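Local coordinates for kelch domain-containing protein (Colletotrichum graminicola M1.001, PDB 5C92) that probably oxidises alcohols with a single copper ion, as a secreted fungal enzyme of the galactose oxidase-like family, at residues 16-21 / 420-425; 186-191 / 198-203. One frame throughout, in Å; residues are numbered along the deposited sequence.

Overall arrangement
The chain folds as a beta propeller of the kelch type, joined to a C-terminal early set domain of the galactose oxidase family. Interaction 1 joins strand 18-21, near the N terminus, to strand 412-422 of the early set range. It carries H423, a ligand of the copper (I) ion together with Y120 and H335. Interaction 2 is a hairpin in the four-stranded sheet 181-183, 188-191, 197-202 and 208-214, and it lies away from the copper site. Along the chain it is nested inside the loop that interaction 1 closes. The centres of the two contacts are about 23 Å apart, and their nearest atoms are about 10 Å apart without touching.

Interaction 1: residues 16-21 / 420-425; sequences PVAVAL and ATTHTV. With CU1 (copper (I) ion), chain D.
T422 and V17 meet at the turn that carries the copper ligand H423. OG1 of T422 stands anti to its own backbone N (chi1 -170°) and donates to V17 O at 2.7 Å. OG1 approaches from above the plane of the carbonyl. The two side chains cross obliquely, with V17 CG1 3.9 Å from T422 OG1. T422 OG1 also accepts from H423 ND1 at 2.9 Å, and the oxygen sits about 20° out of the plane of the ring. A water also links V17 O to H423 N.

Farther along, V19 and T421 form a hydrogen-bonded antiparallel pair. Their side chains lie side by side and point the same way, CG2 of V19 against CG2 of T421 at 3.8 Å. On the other face of the strands, A20 CB packs on A420 CB.

H423 and T424 are the two central residues of a type I' turn from T422 to V425. H423 NE2 binds the copper (I) ion at 2.1 Å, and Y120 and H335 complete the protein ligands. Held at ND1 by T422 and at NE2 by copper, the ring should have little freedom to turn. T422, itself bonded to V17 O, is consistent with a second-shell residue that positions the ligand.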
loop_
_atom_site.group_PDB
_atom_site.type_symbol
_atom_site.label_atom_id
_atom_site.label_comp_id
_atom_site.label_asym_id
_atom_site.label_seq_id
_atom_site.Cartn_x
_atom_site.Cartn_y
_atom_site.Cartn_z
ATOM N N PRO A 16 -14.735 -5.371 1.807
ATOM C CA PRO A 16 -13.576 -4.468 1.991
ATOM C C PRO A 16 -12.629 -4.525 0.788
ATOM O O PRO A 16 -11.504 -5.024 0.887
ATOM C CB PRO A 16 -12.940 -4.991 3.268
ATOM C CG PRO A 16 -13.243 -6.431 3.227
ATOM C CD PRO A 16 -14.587 -6.602 2.597
ATOM N N VAL A 17 -13.086 -3.932 -0.314
ATOM C CA VAL A 17 -12.342 -3.797 -1.563
ATOM C C VAL A 17 -11.217 -2.762 -1.517
ATOM O O VAL A 17 -10.248 -2.860 -2.278
ATOM C CB VAL A 17 -13.334 -3.513 -2.741
ATOM C CG1 VAL A 17 -12.620 -3.343 -4.067
ATOM C CG2 VAL A 17 -14.274 -4.695 -2.843
ATOM N N ALA A 18 -11.408 -1.726 -0.711
ATOM C CA ALA A 18 -10.367 -0.743 -0.427
ATOM C C ALA A 18 -10.325 -0.613 1.070
ATOM O O ALA A 18 -11.362 -0.716 1.758
ATOM C CB ALA A 18 -10.707 0.599 -1.040
ATOM N N VAL A 19 -9.129 -0.413 1.571
ATOM C CA VAL A 19 -8.895 -0.274 2.991
ATOM C C VAL A 19 -7.773 0.727 3.245
ATOM O O VAL A 19 -6.872 0.941 2.408
ATOM C CB VAL A 19 -8.533 -1.608 3.681
ATOM C CG1 VAL A 19 -9.609 -2.666 3.441
ATOM C CG2 VAL A 19 -7.132 -2.125 3.276
ATOM N N ALA A 20 -7.846 1.370 4.400
ATOM C CA ALA A 20 -6.840 2.379 4.806
ATOM C C ALA A 20 -6.602 2.294 6.289
ATOM O O ALA A 20 -7.564 2.107 7.072
ATOM C CB ALA A 20 -7.329 3.756 4.455
ATOM N N LEU A 21 -5.344 2.386 6.693
ATOM C CA LEU A 21 -5.012 2.585 8.108
ATOM C C LEU A 21 -5.122 4.058 8.522
ATOM O O LEU A 21 -4.530 4.932 7.902
ATOM C CB LEU A 21 -3.616 2.072 8.420
ATOM C CG LEU A 21 -3.238 1.927 9.881
ATOM C CD1 LEU A 21 -3.921 0.734 10.474
ATOM C CD2 LEU A 21 -1.721 1.825 10.103
ATOM N N ALA A 420 -2.609 2.579 2.426
ATOM C CA ALA A 420 -3.966 2.214 2.010
ATOM C C ALA A 420 -3.856 1.385 0.746
ATOM O O ALA A 420 -2.854 1.505 0.014
ATOM C CB ALA A 420 -4.764 3.454 1.696
ATOM N N THR A 421 -4.862 0.583 0.449
ATOM C CA THR A 421 -4.733 -0.269 -0.732
ATOM C C THR A 421 -6.067 -0.635 -1.310
ATOM O O THR A 421 -7.100 -0.688 -0.585
ATOM C CB THR A 421 -3.876 -1.556 -0.465
ATOM O OG1 THR A 421 -3.606 -2.245 -1.694
ATOM C CG2 THR A 421 -4.573 -2.503 0.431
ATOM N N THR A 422 -6.055 -0.760 -2.630
ATOM C CA THR A 422 -7.168 -1.326 -3.408
ATOM C C THR A 422 -6.594 -1.801 -4.757
ATOM O O THR A 422 -5.601 -1.226 -5.258
ATOM C CB THR A 422 -8.358 -0.337 -3.564
ATOM O OG1 THR A 422 -9.502 -1.003 -4.122
ATOM C CG2 THR A 422 -8.034 0.852 -4.446
ATOM N N HIS A 423 -7.089 -2.937 -5.222
ATOM C CA HIS A 423 -6.768 -3.458 -6.562
ATOM C C HIS A 423 -5.297 -3.782 -6.735
ATOM O O HIS A 423 -4.787 -3.638 -7.829
ATOM C CB HIS A 423 -7.186 -2.440 -7.644
ATOM C CG HIS A 423 -8.652 -2.377 -7.852
ATOM N ND1 HIS A 423 -9.498 -1.725 -6.977
ATOM C CD2 HIS A 423 -9.447 -2.948 -8.785
ATOM C CE1 HIS A 423 -10.745 -1.852 -7.390
ATOM N NE2 HIS A 423 -10.742 -2.611 -8.467
ATOM N N THR A 424 -4.644 -4.204 -5.648
ATOM C CA THR A 424 -3.253 -4.536 -5.563
ATOM C C THR A 424 -2.327 -3.331 -5.444
ATOM O O THR A 424 -1.130 -3.533 -5.353
ATOM C CB THR A 424 -2.672 -5.453 -6.712
ATOM O OG1 THR A 424 -2.530 -4.723 -7.958
ATOM C CG2 THR A 424 -3.523 -6.721 -6.881
ATOM N N VAL A 425 -2.846 -2.114 -5.526
ATOM C CA VAL A 425 -2.014 -0.914 -5.586
ATOM C C VAL A 425 -1.879 -0.332 -4.181
ATOM O O VAL A 425 -2.895 -0.084 -3.485
ATOM C CB VAL A 425 -2.629 0.088 -6.554
ATOM C CG1 VAL A 425 -1.827 1.401 -6.615
ATOM C CG2 VAL A 425 -2.675 -0.556 -7.909
HETATM CU CU CU1 D . -12.316 -3.428 -9.675
HETATM O O HOH W 1 -8.898 -4.725 -3.899
#

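Interaction 2: residues 186-191 / 198-203; sequences NGSVLQ and MNWYDT. With NAG (2-acetamido-2-deoxy-beta-D-glucopyranose), chain C.
The beta hairpin of strands 188-191 and 197-202 holds this contact, with L190 facing W200 and Q191 facing N199 across it. L190 CB lies over one face of the W200 six-membered ring, 4.1 Å from its centroid and 22° off the normal, a CH-pi contact. CG of L190 extends anti to the backbone N (chi1 177°), and CD1 also sits above the indole. W200 NE1 is hydrogen-bonded to Q264 O.

On the other face, the amides of Q191 and N199 run side by side, their planes 29° apart. N199 ND2 donates to Q191 OE1 at 2.9 Å, lying in the carbonyl plane. A bend at chi2 of Q191 turns its amide toward N199. Beside this pair, Q191 CB meets the edge of the Y201 ring at CE2, 4.1 Å away. The ring hydroxyl of Y201 is hydrogen-bonded to P163 O.

The hairpin forms the middle of a four-stranded antiparallel sheet, a propeller blade, flanked by strands 181-183 and 208-214. V189 and Y201 are a hydrogen-bonded pair, with V189 N to Y201 O and Y201 N to V189 O both 2.7 Å. At the open end, G187 O is gripped twice by T203. T203 OG1 donates to a lone pair of G187 O, in the carbonyl plane, at 2.6 Å, and T203 N donates to G187 O at 3.0 Å.

N186, next to G187, carries an N-linked sugar through ND2. The sugar lies at the end of the hairpin, and its O6 donates to D202 OD2 at 2.8 Å. K204 forms a salt bridge with D202 OD1 and is also hydrogen-bonded to the sugar.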
loop_
_atom_site.group_PDB
_atom_site.type_symbol
_atom_site.label_atom_id
_atom_site.label_comp_id
_atom_site.label_asym_id
_atom_site.label_seq_id
_atom_site.Cartn_x
_atom_site.Cartn_y
_atom_site.Cartn_z
ATOM N N ASN A 186 13.874 14.163 -5.344
ATOM C CA ASN A 186 13.675 15.349 -6.164
ATOM C C ASN A 186 12.407 15.286 -7.025
ATOM O O ASN A 186 12.403 15.680 -8.189
ATOM C CB ASN A 186 14.955 15.538 -7.011
ATOM C CG ASN A 186 15.020 16.889 -7.711
ATOM O OD1 ASN A 186 14.453 17.878 -7.261
ATOM N ND2 ASN A 186 15.722 16.920 -8.828
ATOM N N GLY A 187 11.288 14.848 -6.441
ATOM C CA GLY A 187 10.000 14.852 -7.170
ATOM C C GLY A 187 9.832 13.796 -8.274
ATOM O O GLY A 187 8.909 13.870 -9.084
ATOM N N SER A 188 10.729 12.824 -8.309
ATOM C CA SER A 188 10.716 11.791 -9.329
ATOM C C SER A 188 9.744 10.691 -8.873
ATOM O O SER A 188 9.504 10.538 -7.647
ATOM C CB SER A 188 12.108 11.206 -9.508
ATOM O OG SER A 188 12.578 10.566 -8.322
ATOM N N VAL A 189 9.153 9.997 -9.855
ATOM C CA VAL A 189 8.382 8.759 -9.632
ATOM C C VAL A 189 8.878 7.675 -10.586
ATOM O O VAL A 189 8.909 7.891 -11.798
ATOM C CB VAL A 189 6.890 9.008 -9.863
ATOM C CG1 VAL A 189 6.100 7.725 -9.695
ATOM C CG2 VAL A 189 6.362 10.102 -8.936
ATOM N N LEU A 190 9.256 6.502 -10.045
ATOM C CA LEU A 190 9.525 5.314 -10.843
ATOM C C LEU A 190 8.225 4.537 -11.032
ATOM O O LEU A 190 7.502 4.318 -10.063
ATOM C CB LEU A 190 10.543 4.431 -10.179
ATOM C CG LEU A 190 10.833 3.137 -10.925
ATOM C CD1 LEU A 190 11.526 3.388 -12.260
ATOM C CD2 LEU A 190 11.665 2.237 -10.055
ATOM N N GLN A 191 7.851 4.346 -12.300
ATOM C CA GLN A 191 6.887 3.356 -12.698
ATOM C C GLN A 191 7.645 2.058 -12.945
ATOM O O GLN A 191 8.327 1.884 -13.969
ATOM C CB GLN A 191 6.119 3.842 -13.903
ATOM C CG GLN A 191 5.286 2.770 -14.635
ATOM C CD GLN A 191 6.050 2.154 -15.825
ATOM O OE1 GLN A 191 6.782 2.847 -16.551
ATOM N NE2 GLN A 191 5.879 0.856 -16.027
ATOM N N MET A 198 10.186 -0.179 -17.547
ATOM C CA MET A 198 10.095 0.774 -16.435
ATOM C C MET A 198 10.495 2.154 -16.902
ATOM O O MET A 198 11.265 2.273 -17.847
ATOM C CB MET A 198 11.036 0.323 -15.315
ATOM C CG MET A 198 10.790 -1.113 -14.940
ATOM S SD MET A 198 11.684 -1.685 -13.482
ATOM C CE MET A 198 13.387 -1.564 -14.052
ATOM N N ASN A 199 9.938 3.183 -16.278
ATOM C CA ASN A 199 10.084 4.573 -16.712
ATOM C C ASN A 199 10.142 5.509 -15.502
ATOM O O ASN A 199 9.461 5.303 -14.481
ATOM C CB ASN A 199 8.942 5.028 -17.639
ATOM C CG ASN A 199 8.922 4.300 -18.984
ATOM O OD1 ASN A 199 9.608 4.674 -19.935
ATOM N ND2 ASN A 199 8.130 3.263 -19.066
ATOM N N TRP A 200 11.027 6.494 -15.584
ATOM C CA TRP A 200 11.096 7.566 -14.611
ATOM C C TRP A 200 10.196 8.662 -15.061
ATOM O O TRP A 200 10.106 8.977 -16.249
ATOM C CB TRP A 200 12.500 8.123 -14.476
ATOM C CG TRP A 200 13.421 7.224 -13.749
ATOM C CD1 TRP A 200 14.427 6.509 -14.283
ATOM C CD2 TRP A 200 13.530 7.086 -12.340
ATOM N NE1 TRP A 200 15.117 5.891 -13.315
ATOM C CE2 TRP A 200 14.577 6.213 -12.102
ATOM C CE3 TRP A 200 12.801 7.591 -11.254
ATOM C CZ2 TRP A 200 14.947 5.821 -10.813
ATOM C CZ3 TRP A 200 13.176 7.249 -9.990
ATOM C CH2 TRP A 200 14.217 6.342 -9.766
ATOM N N TYR A 201 9.498 9.230 -14.106
ATOM C CA TYR A 201 8.748 10.435 -14.351
ATOM C C TYR A 201 9.250 11.521 -13.388
ATOM O O TYR A 201 9.678 11.228 -12.248
ATOM C CB TYR A 201 7.265 10.208 -14.132
ATOM C CG TYR A 201 6.609 9.414 -15.178
ATOM C CD1 TYR A 201 6.061 10.029 -16.299
ATOM C CD2 TYR A 201 6.510 8.020 -15.069
ATOM C CE1 TYR A 201 5.441 9.288 -17.290
ATOM C CE2 TYR A 201 5.899 7.273 -16.083
ATOM C CZ TYR A 201 5.341 7.905 -17.173
ATOM O OH TYR A 201 4.679 7.162 -18.180
ATOM N N ASP A 202 9.224 12.766 -13.866
ATOM C CA ASP A 202 9.636 13.951 -13.070
ATOM C C ASP A 202 8.389 14.810 -12.929
ATOM O O ASP A 202 7.689 15.135 -13.933
ATOM C CB ASP A 202 10.796 14.669 -13.763
ATOM C CG ASP A 202 11.234 15.930 -13.048
ATOM O OD1 ASP A 202 10.628 16.353 -12.032
ATOM O OD2 ASP A 202 12.224 16.506 -13.536
ATOM N N THR A 203 7.938 14.959 -11.684
ATOM C CA THR A 203 6.648 15.620 -11.470
ATOM C C THR A 203 6.757 17.131 -11.339
ATOM O O THR A 203 5.716 17.770 -11.297
ATOM C CB THR A 203 5.879 15.070 -10.247
ATOM O OG1 THR A 203 6.696 15.216 -9.078
ATOM C CG2 THR A 203 5.544 13.582 -10.491
HETATM C C1 NAG C . 15.862 18.100 -9.618
HETATM C C2 NAG C . 17.374 18.283 -9.727
HETATM C C3 NAG C . 17.689 19.342 -10.796
HETATM C C4 NAG C . 16.788 19.331 -12.035
HETATM C C5 NAG C . 15.335 18.989 -11.767
HETATM C C6 NAG C . 14.636 18.670 -13.090
HETATM C C7 NAG C . 18.786 17.988 -7.692
HETATM C C8 NAG C . 19.129 18.525 -6.326
HETATM N N2 NAG C . 17.860 18.658 -8.392
HETATM O O3 NAG C . 19.005 19.121 -11.293
HETATM O O4 NAG C . 16.774 20.607 -12.674
HETATM O O5 NAG C . 15.287 17.859 -10.899
HETATM O O6 NAG C . 13.268 19.076 -13.041
HETATM O O7 NAG C . 19.348 16.996 -8.120
#